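Local coordinates for DUF1955 domain-containing protein (Sulfolobus tokodaii, PDB 1WY6) that is of unknown function but folds as an archaeal helical repeat protein, a chain of short stacked helices that might serve as a binding scaffold, at residues A[6-11]-A[42-47]; A[57-62]-A[78-83]; A[86-91]-A[121-126]; A[105-110]-A[138-143]; A[131-136]-A[146-151]. All coordinates share one frame; numbering follows the deposited sequence.

Contact 1 (A[6-11]-A[42-47]); sequences EIIRKL and YNWFIC
Leu-11 is the knob of this contact, and its two methyl branches enter different hollows. CD2 sits over one face of the Phe-45 ring, 4.2 Å from the ring centroid and 16° off the normal, a CH-pi contact displaced toward the rim. The other branch, CD1 of Leu-11, reaches the indole 3.5 Å from Trp-44 CZ2, and more loosely touches CB of Tyr-42. A forked leucine suits the place because one side chain can fill both the aromatic face and the angle beside it. Joined in this way are the first turns of helix 7-19 and helix 44-52, two layers of an all-helical repeat fold. Ile-33 of helix 23-36, which lies between them in the chain together with the short helix 39-42, also packs on Leu-11. Trp-44 has CG wedged between its backbone N and carbonyl carbon (chi1 65°), and from there the six-membered half of the indole reaches back toward helix 7-19. Ile-8 extends its CG1 branch to that half, CG1 lying 3.8 Å from Trp-44 CZ2, the two side chains crossing at about a right angle. CB of Leu-11 packs 3.8 Å from CD1 of Phe-45.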
# COMPACT_ATOMS: atom_id res chain seq x y z
N GLU A 6 30.05 -2.91 3.36
CA GLU A 6 29.28 -2.87 2.09
C GLU A 6 27.87 -2.33 2.33
O GLU A 6 27.23 -2.64 3.33
CB GLU A 6 29.21 -4.27 1.47
CG GLU A 6 28.39 -4.37 0.19
CD GLU A 6 28.91 -3.45 -0.91
OE1 GLU A 6 28.28 -3.40 -1.99
OE2 GLU A 6 29.95 -2.79 -0.70
N ILE A 7 27.40 -1.51 1.39
CA ILE A 7 26.09 -0.89 1.45
C ILE A 7 24.95 -1.90 1.63
O ILE A 7 24.06 -1.70 2.46
CB ILE A 7 25.81 -0.09 0.16
CG1 ILE A 7 26.85 1.04 0.02
CG2 ILE A 7 24.40 0.50 0.20
CD1 ILE A 7 26.76 2.09 1.11
N ILE A 8 24.96 -2.97 0.84
CA ILE A 8 23.89 -3.96 0.92
C ILE A 8 23.86 -4.69 2.25
O ILE A 8 22.80 -5.09 2.71
CB ILE A 8 23.98 -4.99 -0.23
CG1 ILE A 8 22.58 -5.54 -0.52
CG2 ILE A 8 24.90 -6.13 0.17
CD1 ILE A 8 22.50 -6.39 -1.77
N ARG A 9 25.03 -4.89 2.85
CA ARG A 9 25.10 -5.56 4.14
C ARG A 9 24.45 -4.65 5.18
O ARG A 9 23.61 -5.08 5.96
CB ARG A 9 26.54 -5.84 4.54
CG ARG A 9 27.24 -6.89 3.68
CD ARG A 9 28.69 -7.07 4.12
NE ARG A 9 28.79 -7.48 5.52
CZ ARG A 9 29.94 -7.59 6.19
NH1 ARG A 9 31.09 -7.32 5.59
NH2 ARG A 9 29.94 -7.98 7.46
N LYS A 10 24.83 -3.38 5.16
CA LYS A 10 24.27 -2.40 6.08
C LYS A 10 22.75 -2.32 5.91
O LYS A 10 22.03 -2.16 6.88
CB LYS A 10 24.91 -1.04 5.85
CG LYS A 10 26.22 -0.86 6.62
CD LYS A 10 25.93 -0.76 8.12
CE LYS A 10 27.19 -0.94 8.97
NZ LYS A 10 27.71 -2.34 8.92
N LEU A 11 22.29 -2.43 4.66
CA LEU A 11 20.86 -2.37 4.38
C LEU A 11 20.15 -3.61 4.93
O LEU A 11 19.05 -3.50 5.46
CB LEU A 11 20.60 -2.25 2.87
CG LEU A 11 20.90 -0.89 2.20
CD1 LEU A 11 20.59 -0.98 0.72
CD2 LEU A 11 20.07 0.22 2.84
N TYR A 42 20.04 2.57 -3.86
CA TYR A 42 19.44 1.99 -2.66
C TYR A 42 17.92 1.99 -2.72
O TYR A 42 17.26 1.49 -1.81
CB TYR A 42 19.90 2.77 -1.42
CG TYR A 42 19.44 4.22 -1.37
CD1 TYR A 42 20.32 5.26 -1.67
CD2 TYR A 42 18.13 4.55 -1.01
CE1 TYR A 42 19.92 6.59 -1.61
CE2 TYR A 42 17.72 5.88 -0.95
CZ TYR A 42 18.62 6.89 -1.24
OH TYR A 42 18.22 8.21 -1.17
N ASN A 43 17.38 2.55 -3.79
CA ASN A 43 15.93 2.64 -3.96
C ASN A 43 15.20 1.30 -3.86
O ASN A 43 14.10 1.22 -3.31
CB ASN A 43 15.60 3.30 -5.29
CG ASN A 43 14.17 3.76 -5.35
OD1 ASN A 43 13.82 4.79 -4.77
ND2 ASN A 43 13.31 2.99 -6.03
N TRP A 44 15.82 0.27 -4.42
CA TRP A 44 15.26 -1.09 -4.43
C TRP A 44 14.95 -1.60 -3.03
O TRP A 44 14.09 -2.46 -2.85
CB TRP A 44 16.27 -2.06 -5.06
CG TRP A 44 17.51 -2.17 -4.22
CD1 TRP A 44 18.58 -1.31 -4.22
CD2 TRP A 44 17.77 -3.12 -3.18
NE1 TRP A 44 19.48 -1.67 -3.25
CE2 TRP A 44 19.01 -2.78 -2.60
CE3 TRP A 44 17.08 -4.23 -2.69
CZ2 TRP A 44 19.57 -3.51 -1.54
CZ3 TRP A 44 17.63 -4.96 -1.64
CH2 TRP A 44 18.86 -4.59 -1.07
N PHE A 45 15.68 -1.08 -2.04
CA PHE A 45 15.51 -1.52 -0.65
C PHE A 45 14.09 -1.43 -0.11
O PHE A 45 13.62 -2.36 0.52
CB PHE A 45 16.43 -0.74 0.28
CG PHE A 45 16.30 -1.15 1.73
CD1 PHE A 45 16.88 -2.33 2.18
CD2 PHE A 45 15.62 -0.34 2.63
CE1 PHE A 45 16.77 -2.70 3.52
CE2 PHE A 45 15.52 -0.71 3.97
CZ PHE A 45 16.10 -1.90 4.41
N ILE A 46 13.43 -0.31 -0.35
CA ILE A 46 12.07 -0.12 0.15
C ILE A 46 11.09 -1.15 -0.40
O ILE A 46 10.22 -1.64 0.32
CB ILE A 46 11.57 1.32 -0.14
CG1 ILE A 46 10.40 1.64 0.79
CG2 ILE A 46 11.18 1.47 -1.61
CD1 ILE A 46 10.78 1.58 2.29
N CYS A 47 11.23 -1.49 -1.68
CA CYS A 47 10.37 -2.48 -2.32
C CYS A 47 10.59 -3.83 -1.64
O CYS A 47 9.65 -4.57 -1.37
CB CYS A 47 10.71 -2.64 -3.81
SG CYS A 47 10.76 -1.12 -4.81

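Contact 2 (A[57-62]-A[78-83])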
# COMPACT_ATOMS: atom_id res chain seq x y z
N TYR A 57 4.23 -2.68 11.44
CA TYR A 57 5.29 -1.67 11.32
C TYR A 57 5.39 -0.92 9.99
O TYR A 57 5.90 0.20 9.95
CB TYR A 57 6.66 -2.32 11.56
CG TYR A 57 6.75 -3.24 12.76
CD1 TYR A 57 6.27 -2.84 14.01
CD2 TYR A 57 7.35 -4.50 12.66
CE1 TYR A 57 6.38 -3.67 15.13
CE2 TYR A 57 7.47 -5.34 13.77
CZ TYR A 57 6.98 -4.92 15.00
OH TYR A 57 7.06 -5.75 16.10
N MET A 58 4.93 -1.55 8.92
CA MET A 58 5.01 -0.96 7.59
C MET A 58 4.79 0.54 7.52
O MET A 58 5.64 1.27 7.01
CB MET A 58 4.04 -1.66 6.63
CG MET A 58 4.10 -1.09 5.21
SD MET A 58 3.08 -1.99 4.02
CE MET A 58 4.17 -3.34 3.62
N PHE A 59 3.67 1.02 8.04
CA PHE A 59 3.38 2.44 7.97
C PHE A 59 4.29 3.33 8.82
O PHE A 59 4.57 4.46 8.43
CB PHE A 59 1.90 2.66 8.30
CG PHE A 59 0.97 1.93 7.36
CD1 PHE A 59 -0.04 1.10 7.85
CD2 PHE A 59 1.15 2.02 5.99
CE1 PHE A 59 -0.85 0.38 6.98
CE2 PHE A 59 0.34 1.30 5.11
CZ PHE A 59 -0.66 0.47 5.60
N GLN A 60 4.76 2.83 9.96
CA GLN A 60 5.68 3.60 10.80
C GLN A 60 6.97 3.82 10.02
O GLN A 60 7.59 4.88 10.07
CB GLN A 60 6.02 2.83 12.08
CG GLN A 60 4.85 2.58 13.03
CD GLN A 60 5.22 1.61 14.14
OE1 GLN A 60 6.29 1.71 14.75
NE2 GLN A 60 4.33 0.65 14.40
N VAL A 61 7.39 2.77 9.30
CA VAL A 61 8.60 2.84 8.50
C VAL A 61 8.41 3.84 7.36
O VAL A 61 9.24 4.72 7.17
CB VAL A 61 8.95 1.48 7.88
CG1 VAL A 61 10.12 1.64 6.93
CG2 VAL A 61 9.28 0.48 8.99
N LEU A 62 7.31 3.70 6.62
CA LEU A 62 7.02 4.59 5.50
C LEU A 62 6.93 6.06 5.92
O LEU A 62 7.39 6.94 5.19
CB LEU A 62 5.73 4.18 4.80
CG LEU A 62 5.80 2.90 3.96
CD1 LEU A 62 4.44 2.60 3.37
CD2 LEU A 62 6.84 3.09 2.85
N LYS A 78 1.13 -4.01 -3.95
CA LYS A 78 -0.09 -4.62 -3.47
C LYS A 78 0.13 -4.91 -1.98
O LYS A 78 -0.82 -5.01 -1.20
CB LYS A 78 -0.38 -5.93 -4.20
CG LYS A 78 -1.68 -6.59 -3.74
CD LYS A 78 -1.81 -8.04 -4.23
CE LYS A 78 -3.02 -8.71 -3.60
NZ LYS A 78 -3.16 -10.13 -4.01
N SER A 79 1.40 -5.03 -1.59
CA SER A 79 1.78 -5.29 -0.20
C SER A 79 1.33 -4.14 0.71
O SER A 79 0.98 -4.35 1.88
CB SER A 79 3.30 -5.46 -0.07
OG SER A 79 3.80 -6.45 -0.95
N VAL A 80 1.38 -2.93 0.19
CA VAL A 80 0.99 -1.76 0.97
C VAL A 80 -0.52 -1.71 1.16
O VAL A 80 -1.01 -1.42 2.24
CB VAL A 80 1.49 -0.45 0.30
CG1 VAL A 80 0.93 0.77 1.05
CG2 VAL A 80 3.00 -0.42 0.33
N VAL A 81 -1.26 -2.02 0.10
CA VAL A 81 -2.72 -2.04 0.17
C VAL A 81 -3.16 -3.14 1.13
O VAL A 81 -4.11 -2.97 1.90
CB VAL A 81 -3.34 -2.31 -1.21
CG1 VAL A 81 -4.85 -2.20 -1.12
CG2 VAL A 81 -2.77 -1.34 -2.24
N GLU A 82 -2.47 -4.28 1.06
CA GLU A 82 -2.76 -5.43 1.93
C GLU A 82 -2.69 -5.03 3.40
O GLU A 82 -3.50 -5.47 4.20
CB GLU A 82 -1.77 -6.57 1.68
CG GLU A 82 -2.04 -7.40 0.44
CD GLU A 82 -3.36 -8.17 0.51
OE1 GLU A 82 -3.85 -8.43 1.63
OE2 GLU A 82 -3.90 -8.52 -0.57
N CYS A 83 -1.68 -4.24 3.76
CA CYS A 83 -1.56 -3.80 5.14
C CYS A 83 -2.68 -2.82 5.47
O CYS A 83 -3.09 -2.69 6.62
CB CYS A 83 -0.19 -3.16 5.39
SG CYS A 83 1.13 -4.38 5.64
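Met-58 reaches from helix 55-65 across to helix 78-86, meeting Cys-83 SG again and again along its chain, with Val-80 and Ser-79 joining toward the tip. Met-58 CB already lies 4.1 Å from Cys-83 SG. With CG anti to the backbone N (chi1 -179°) and the next torsion also extended, the chain runs straight out to Met-58 SD, which rests 3.5 Å from Cys-83 SG and also packs on CA and CG2 of Val-80. A bend at the last torsion (chi3 -82°) then turns Met-58 CE toward the backbone O of Ser-79, 3.8 Å away, and keeps it beside Cys-83 SG. An unbranched, flexible methionine suits a gap of this uneven shape between segments whose axes come within 10.6 Å, their N-to-C directions 119° apart. Phe-59 fills the neighbouring part: its CZ lies 3.7 Å from Cys-83 CB, CE2 packs on Val-80 CG1, and the carbonyl O of Val-80 lies at the ring edge. Replacing Phe-59 with alanine would probably open a gap beside Cys-83 and Val-80 and deprive Val-94, on helix 92-103, of a packing partner. Cys-83 is itself disulfide-bonded to Cys-55, at the start of helix 55-65. The contact therefore joins a covalent tie to soft sulfur and hydrocarbon packing, a combination consistent with the stability required of a protein from a hyperthermophile.

Contact 3 (A[86-91]-A[121-126]); sequences INNTLN and NEVSAS
Asn-88 and Ser-124 make the one hydrogen bond between these segments. The backbone N of Ser-124 donates to Asn-88 OD1 at 2.9 Å; it lies in the carbonyl plane on a lone pair, with a C=O...N angle of 130°, although the bond is bent, with an N-H...O angle of 134°. Asn-88 has CG anti to its backbone N (chi1 -167°), which carries the amide across to the other loop. A second polar link stays within the partner segment, where the hydroxyls of Ser-124 and Ser-126 are hydrogen-bonded at 2.8 Å.

The remaining contacts are van der Waals. OD1 of Asn-88 also lies 3.6 Å from CB of Val-123, and ND2 of the same amide approaches CB of Ser-124 at 4.1 Å. Further along, CD2 of Leu-90 rests near the backbone O and CB of Ser-126, a light van der Waals touch that continues onto Ala-130 of helix 125-137. With an alanine at Asn-88, the backbone N-H of Ser-124 would probably lose its carbonyl acceptor, and the two loops their polar tie.

Asn-88 has positive phi, which asparagine tolerates well, and ends helix 78-86 in a Schellman motif; Ser-124 is the N-cap of helix 125-137. The arrangement thus joins a helix C-terminal turn to a helix N-terminal turn, at the loops between helices of the repeat fold.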
# COMPACT_ATOMS: atom_id res chain seq x y z
N ILE A 86 -5.49 -5.35 6.15
CA ILE A 86 -5.27 -6.10 7.38
C ILE A 86 -5.45 -5.18 8.58
O ILE A 86 -6.08 -5.54 9.57
CB ILE A 86 -3.86 -6.72 7.42
CG1 ILE A 86 -3.69 -7.71 6.26
CG2 ILE A 86 -3.63 -7.43 8.76
CD1 ILE A 86 -2.33 -8.38 6.21
N ASN A 87 -4.88 -3.98 8.48
CA ASN A 87 -4.99 -3.00 9.55
C ASN A 87 -6.34 -2.29 9.44
O ASN A 87 -6.63 -1.37 10.21
CB ASN A 87 -3.85 -1.98 9.42
CG ASN A 87 -2.49 -2.56 9.82
OD1 ASN A 87 -2.25 -3.76 9.66
ND2 ASN A 87 -1.61 -1.72 10.32
N ASN A 88 -7.17 -2.71 8.49
CA ASN A 88 -8.47 -2.10 8.25
C ASN A 88 -8.34 -0.60 8.37
O ASN A 88 -9.19 0.08 8.94
CB ASN A 88 -9.50 -2.59 9.27
CG ASN A 88 -10.92 -2.23 8.89
OD1 ASN A 88 -11.37 -2.52 7.78
ND2 ASN A 88 -11.64 -1.59 9.81
N THR A 89 -7.26 -0.07 7.81
CA THR A 89 -7.02 1.36 7.86
C THR A 89 -6.59 1.92 6.51
O THR A 89 -5.78 1.33 5.81
CB THR A 89 -5.92 1.69 8.91
OG1 THR A 89 -5.86 3.11 9.10
CG2 THR A 89 -4.56 1.19 8.44
N LEU A 90 -7.16 3.06 6.16
CA LEU A 90 -6.84 3.74 4.92
C LEU A 90 -5.94 4.91 5.32
O LEU A 90 -6.19 5.56 6.34
CB LEU A 90 -8.12 4.24 4.27
CG LEU A 90 -8.04 4.93 2.91
CD1 LEU A 90 -7.39 4.00 1.90
CD2 LEU A 90 -9.45 5.31 2.45
N ASN A 91 -4.90 5.16 4.54
CA ASN A 91 -3.98 6.27 4.81
C ASN A 91 -3.32 6.70 3.51
O ASN A 91 -3.52 6.08 2.47
CB ASN A 91 -2.92 5.84 5.83
CG ASN A 91 -2.08 4.69 5.32
OD1 ASN A 91 -1.58 4.73 4.20
ND2 ASN A 91 -1.91 3.66 6.15
N ASN A 121 -16.04 -10.30 4.57
CA ASN A 121 -16.19 -8.85 4.50
C ASN A 121 -16.13 -8.25 5.90
O ASN A 121 -17.08 -8.37 6.68
CB ASN A 121 -17.52 -8.49 3.82
CG ASN A 121 -17.52 -7.08 3.24
OD1 ASN A 121 -17.31 -6.09 3.95
ND2 ASN A 121 -17.75 -6.98 1.93
N GLU A 122 -15.00 -7.61 6.22
CA GLU A 122 -14.81 -7.01 7.53
C GLU A 122 -14.27 -5.59 7.43
O GLU A 122 -14.28 -4.84 8.40
CB GLU A 122 -13.85 -7.87 8.36
CG GLU A 122 -13.72 -7.45 9.80
CD GLU A 122 -15.06 -7.42 10.52
OE1 GLU A 122 -15.79 -8.44 10.46
OE2 GLU A 122 -15.38 -6.39 11.15
N VAL A 123 -13.78 -5.24 6.24
CA VAL A 123 -13.22 -3.91 6.01
C VAL A 123 -14.28 -2.82 6.12
O VAL A 123 -15.46 -3.07 5.90
CB VAL A 123 -12.57 -3.82 4.61
CG1 VAL A 123 -11.24 -4.57 4.61
CG2 VAL A 123 -13.50 -4.41 3.56
N SER A 124 -13.84 -1.61 6.46
CA SER A 124 -14.74 -0.48 6.60
C SER A 124 -15.24 -0.02 5.24
O SER A 124 -14.71 -0.43 4.20
CB SER A 124 -14.02 0.68 7.30
OG SER A 124 -12.96 1.16 6.50
N ALA A 125 -16.25 0.84 5.24
CA ALA A 125 -16.81 1.36 4.00
C ALA A 125 -15.78 2.16 3.19
O ALA A 125 -15.74 2.07 1.97
CB ALA A 125 -18.03 2.24 4.31
N SER A 126 -14.95 2.93 3.89
CA SER A 126 -13.93 3.74 3.22
C SER A 126 -13.01 2.90 2.35
O SER A 126 -12.75 3.23 1.19
CB SER A 126 -13.11 4.51 4.25
OG SER A 126 -12.49 3.63 5.17

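Contact 4 (A[105-110]-A[138-143]); sequences GKRDKL and VGDERD
Arg-107 and Asp-140 carry opposite charges, yet no N-H of the guanidinium points at the carboxylate. NH2 of Arg-107 is 3.8 Å from OD2 of Asp-140, a long salt bridge of charges alone; the exact placing of the guanidinium end is doubtful, being too tight against Asp-140. The arginine chain, extended from CG to NE, slants across Val-138. The apolar part of the contact is Leu-110 CD1 against Val-138 CG1, 3.6 Å apart. Gly-139, with positive phi, closes the Schellman motif ending helix 125-137, where a side chain would collide with the preceding carbonyl. Asp-140 then begins helix 141-153 as its N-cap, its OD1 accepting from the backbone N of Asp-143 at 3.0 Å from above the carboxylate plane. NE of Arg-107 has a firmer partner in Glu-111 OE1, one turn on in its own helix. Asp-140 OD2 and Asp-143 OD2 are 2.6 Å apart, so one acid probably holds a proton; with Glu-111 also near Asp-140, Arg-107 probably offsets part of this clustered negative charge.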
# COMPACT_ATOMS: atom_id res chain seq x y z
N GLY A 105 -1.07 -0.17 -14.36
CA GLY A 105 -2.00 -1.02 -15.08
C GLY A 105 -2.08 -2.41 -14.47
O GLY A 105 -2.37 -3.38 -15.16
N LYS A 106 -1.82 -2.50 -13.16
CA LYS A 106 -1.87 -3.79 -12.47
C LYS A 106 -3.28 -4.11 -12.01
O LYS A 106 -3.57 -4.19 -10.81
CB LYS A 106 -0.90 -3.79 -11.29
CG LYS A 106 0.56 -3.82 -11.72
CD LYS A 106 1.51 -3.86 -10.54
CE LYS A 106 2.97 -3.84 -11.02
NZ LYS A 106 3.34 -5.07 -11.76
N ARG A 107 -4.15 -4.30 -12.99
CA ARG A 107 -5.56 -4.61 -12.78
C ARG A 107 -5.69 -5.91 -12.00
O ARG A 107 -6.59 -6.07 -11.18
CB ARG A 107 -6.24 -4.75 -14.14
CG ARG A 107 -7.67 -5.27 -14.11
CD ARG A 107 -8.22 -5.33 -15.53
NE ARG A 107 -9.59 -5.85 -15.61
CZ ARG A 107 -10.64 -5.28 -15.03
NH1 ARG A 107 -10.48 -4.18 -14.31
NH2 ARG A 107 -11.85 -5.80 -15.18
N ASP A 108 -4.77 -6.83 -12.27
CA ASP A 108 -4.75 -8.13 -11.61
C ASP A 108 -4.63 -7.99 -10.10
O ASP A 108 -5.37 -8.62 -9.36
CB ASP A 108 -3.60 -8.99 -12.17
CG ASP A 108 -2.23 -8.36 -11.94
OD1 ASP A 108 -2.12 -7.12 -11.97
OD2 ASP A 108 -1.26 -9.12 -11.74
N LYS A 109 -3.69 -7.16 -9.65
CA LYS A 109 -3.48 -6.95 -8.22
C LYS A 109 -4.70 -6.29 -7.58
O LYS A 109 -5.17 -6.71 -6.52
CB LYS A 109 -2.23 -6.08 -8.00
CG LYS A 109 -0.94 -6.71 -8.56
CD LYS A 109 -0.63 -8.04 -7.86
CE LYS A 109 0.43 -8.85 -8.61
NZ LYS A 109 1.75 -8.19 -8.65
N LEU A 110 -5.24 -5.26 -8.24
CA LEU A 110 -6.44 -4.58 -7.73
C LEU A 110 -7.64 -5.52 -7.60
O LEU A 110 -8.42 -5.41 -6.65
CB LEU A 110 -6.80 -3.41 -8.66
CG LEU A 110 -5.78 -2.27 -8.68
CD1 LEU A 110 -6.11 -1.27 -9.79
CD2 LEU A 110 -5.76 -1.58 -7.31
N VAL A 138 -9.48 0.84 -13.69
CA VAL A 138 -8.80 -0.15 -14.53
C VAL A 138 -9.78 -0.92 -15.42
O VAL A 138 -9.40 -1.91 -16.06
CB VAL A 138 -7.95 -1.17 -13.69
CG1 VAL A 138 -6.66 -0.51 -13.22
CG2 VAL A 138 -8.73 -1.68 -12.51
N GLY A 139 -11.03 -0.47 -15.45
CA GLY A 139 -12.03 -1.11 -16.29
C GLY A 139 -12.86 -2.22 -15.67
O GLY A 139 -13.59 -2.92 -16.38
N ASP A 140 -12.77 -2.38 -14.35
CA ASP A 140 -13.52 -3.41 -13.65
C ASP A 140 -14.77 -2.86 -12.97
O ASP A 140 -14.83 -2.77 -11.74
CB ASP A 140 -12.63 -4.08 -12.59
CG ASP A 140 -13.26 -5.34 -12.02
OD1 ASP A 140 -14.49 -5.50 -12.14
OD2 ASP A 140 -12.52 -6.16 -11.44
N GLU A 141 -15.77 -2.51 -13.77
CA GLU A 141 -17.03 -1.97 -13.25
C GLU A 141 -17.82 -2.96 -12.41
O GLU A 141 -18.42 -2.58 -11.40
CB GLU A 141 -17.91 -1.45 -14.39
CG GLU A 141 -17.62 -0.02 -14.81
CD GLU A 141 -16.28 0.14 -15.51
OE1 GLU A 141 -15.86 1.29 -15.74
OE2 GLU A 141 -15.66 -0.89 -15.84
N ARG A 142 -17.83 -4.23 -12.82
CA ARG A 142 -18.56 -5.27 -12.09
C ARG A 142 -18.15 -5.37 -10.63
O ARG A 142 -19.00 -5.33 -9.74
CB ARG A 142 -18.36 -6.63 -12.75
CG ARG A 142 -19.03 -6.76 -14.10
CD ARG A 142 -19.08 -8.22 -14.56
NE ARG A 142 -19.80 -8.36 -15.82
CZ ARG A 142 -21.06 -7.97 -16.01
NH1 ARG A 142 -21.75 -7.42 -15.02
NH2 ARG A 142 -21.64 -8.13 -17.20
N ASP A 143 -16.86 -5.51 -10.37
CA ASP A 143 -16.39 -5.62 -9.00
C ASP A 143 -16.47 -4.26 -8.33
O ASP A 143 -16.78 -4.16 -7.14
CB ASP A 143 -14.95 -6.14 -8.96
CG ASP A 143 -14.85 -7.59 -9.42
OD1 ASP A 143 -15.71 -8.40 -9.02
OD2 ASP A 143 -13.91 -7.91 -10.18

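Contact 5 (A[131-136]-A[146-151]); sequences IANALR and TLLIEA
Ala-132 lies at the closest point between two consecutive, nearly antiparallel helices, a helical hairpin of the repeat fold. Its CB touches CB of Leu-147 at 3.7 Å and CG of Leu-148 at 3.8 Å; a residue this small suits the spot, where the segment axes approach to 9.2 Å at a signed crossing angle of -160°. On the inner side, Leu-147 pushes CD1 between two branched side chains, 3.6 Å from CG2 of Ile-131 and equally far from CD1 of Leu-135, which it meets at about a right angle. CG of Leu-147 stands anti to its carbonyl carbon (chi1 -70°), which lets CD1 point to helix 125-137.

A second shell holds these groups in place. Ile-113 and Ile-117 of helix 107-117 pack on Ile-131, Leu-110 of the same helix backs Leu-135, and Ile-117 also touches Leu-147, so three successive helices share one apolar seam. Toward the outer rim Leu-148 lies against Val-129, while Arg-136, bent at its third torsion, folds across the hairpin beside Ala-144 and Thr-145. There the guanidinium meets Leu-148 edge-on, with CD1 of Leu-148 in its plane, 3.0 Å from both Arg-136 NH1 and NH2, a tight approach.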
# COMPACT_ATOMS: atom_id res chain seq x y z
N ILE A 131 -10.93 0.93 -2.98
CA ILE A 131 -10.68 -0.13 -3.96
C ILE A 131 -11.68 -0.13 -5.12
O ILE A 131 -11.30 -0.37 -6.27
CB ILE A 131 -10.69 -1.55 -3.29
CG1 ILE A 131 -9.46 -1.74 -2.40
CG2 ILE A 131 -10.66 -2.63 -4.37
CD1 ILE A 131 -9.50 -0.99 -1.10
N ALA A 132 -12.94 0.14 -4.82
CA ALA A 132 -13.98 0.19 -5.85
C ALA A 132 -13.64 1.21 -6.92
O ALA A 132 -13.69 0.93 -8.12
CB ALA A 132 -15.33 0.53 -5.21
N ASN A 133 -13.30 2.42 -6.47
CA ASN A 133 -12.96 3.50 -7.37
C ASN A 133 -11.65 3.25 -8.12
O ASN A 133 -11.49 3.68 -9.27
CB ASN A 133 -12.94 4.81 -6.59
CG ASN A 133 -14.35 5.28 -6.20
OD1 ASN A 133 -14.52 6.18 -5.38
ND2 ASN A 133 -15.36 4.66 -6.79
N ALA A 134 -10.70 2.55 -7.49
CA ALA A 134 -9.45 2.24 -8.17
C ALA A 134 -9.76 1.19 -9.24
O ALA A 134 -9.26 1.26 -10.37
CB ALA A 134 -8.43 1.68 -7.18
N LEU A 135 -10.61 0.23 -8.89
CA LEU A 135 -10.98 -0.81 -9.84
C LEU A 135 -11.67 -0.21 -11.06
O LEU A 135 -11.34 -0.55 -12.19
CB LEU A 135 -11.91 -1.84 -9.16
CG LEU A 135 -11.21 -2.84 -8.24
CD1 LEU A 135 -12.24 -3.59 -7.40
CD2 LEU A 135 -10.38 -3.82 -9.09
N ARG A 136 -12.62 0.68 -10.83
CA ARG A 136 -13.34 1.30 -11.93
C ARG A 136 -12.33 1.98 -12.86
O ARG A 136 -12.55 2.05 -14.07
CB ARG A 136 -14.37 2.29 -11.38
CG ARG A 136 -15.50 2.61 -12.33
CD ARG A 136 -16.66 3.24 -11.58
NE ARG A 136 -17.46 2.24 -10.87
CZ ARG A 136 -18.12 2.47 -9.74
NH1 ARG A 136 -18.83 1.50 -9.17
NH2 ARG A 136 -18.06 3.66 -9.15
N THR A 146 -19.99 -3.97 -7.16
CA THR A 146 -20.23 -4.91 -6.08
C THR A 146 -19.75 -4.33 -4.75
O THR A 146 -20.42 -4.48 -3.73
CB THR A 146 -19.50 -6.24 -6.35
OG1 THR A 146 -20.01 -6.81 -7.57
CG2 THR A 146 -19.72 -7.23 -5.20
N LEU A 147 -18.59 -3.68 -4.78
CA LEU A 147 -18.00 -3.07 -3.58
C LEU A 147 -18.78 -1.85 -3.11
O LEU A 147 -19.07 -1.72 -1.92
CB LEU A 147 -16.54 -2.69 -3.85
CG LEU A 147 -15.56 -3.87 -4.00
CD1 LEU A 147 -14.16 -3.39 -4.33
CD2 LEU A 147 -15.55 -4.65 -2.69
N LEU A 148 -19.13 -0.96 -4.03
CA LEU A 148 -19.90 0.23 -3.67
C LEU A 148 -21.25 -0.18 -3.11
O LEU A 148 -21.81 0.50 -2.25
CB LEU A 148 -20.09 1.15 -4.87
CG LEU A 148 -18.87 1.99 -5.27
CD1 LEU A 148 -19.21 2.87 -6.48
CD2 LEU A 148 -18.42 2.84 -4.09
N ILE A 149 -21.79 -1.30 -3.59
CA ILE A 149 -23.06 -1.80 -3.10
C ILE A 149 -22.87 -2.23 -1.65
O ILE A 149 -23.68 -1.91 -0.79
CB ILE A 149 -23.58 -3.00 -3.95
CG1 ILE A 149 -24.10 -2.49 -5.30
CG2 ILE A 149 -24.67 -3.74 -3.20
CD1 ILE A 149 -24.53 -3.59 -6.24
N GLU A 150 -21.77 -2.93 -1.38
CA GLU A 150 -21.45 -3.37 -0.03
C GLU A 150 -21.20 -2.17 0.89
O GLU A 150 -21.60 -2.18 2.05
CB GLU A 150 -20.23 -4.29 -0.02
CG GLU A 150 -19.82 -4.73 1.38
CD GLU A 150 -20.87 -5.59 2.07
OE1 GLU A 150 -20.83 -5.69 3.31
OE2 GLU A 150 -21.74 -6.17 1.38
N ALA A 151 -20.54 -1.14 0.37
CA ALA A 151 -20.26 0.06 1.15
C ALA A 151 -21.56 0.77 1.50
O ALA A 151 -21.71 1.33 2.59
CB ALA A 151 -19.35 1.00 0.37

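In the fold
The five contacts follow the elongated stack of helices from one end toward the other, and the centres of contacts 1 and 5 are about 36 Å apart. Contacts 1, 2 and 5 are buried and apolar, but differ in kind: aromatic rings in contact 1, sulfur and a disulfide cysteine in contact 2, mainly aliphatic groups in contact 5. Contact 3 at the surface and the partly buried contact 4 bring loops and helix ends together, and add polar or charged groups. Contacts 3 and 5 share helix 125-137, and contacts 4 and 5 share helix 141-153. Phe-59 of contact 2 packs on Asn-87, Thr-89 and Asn-91 of contact 3, while Leu-135 links contact 5 to contact 4.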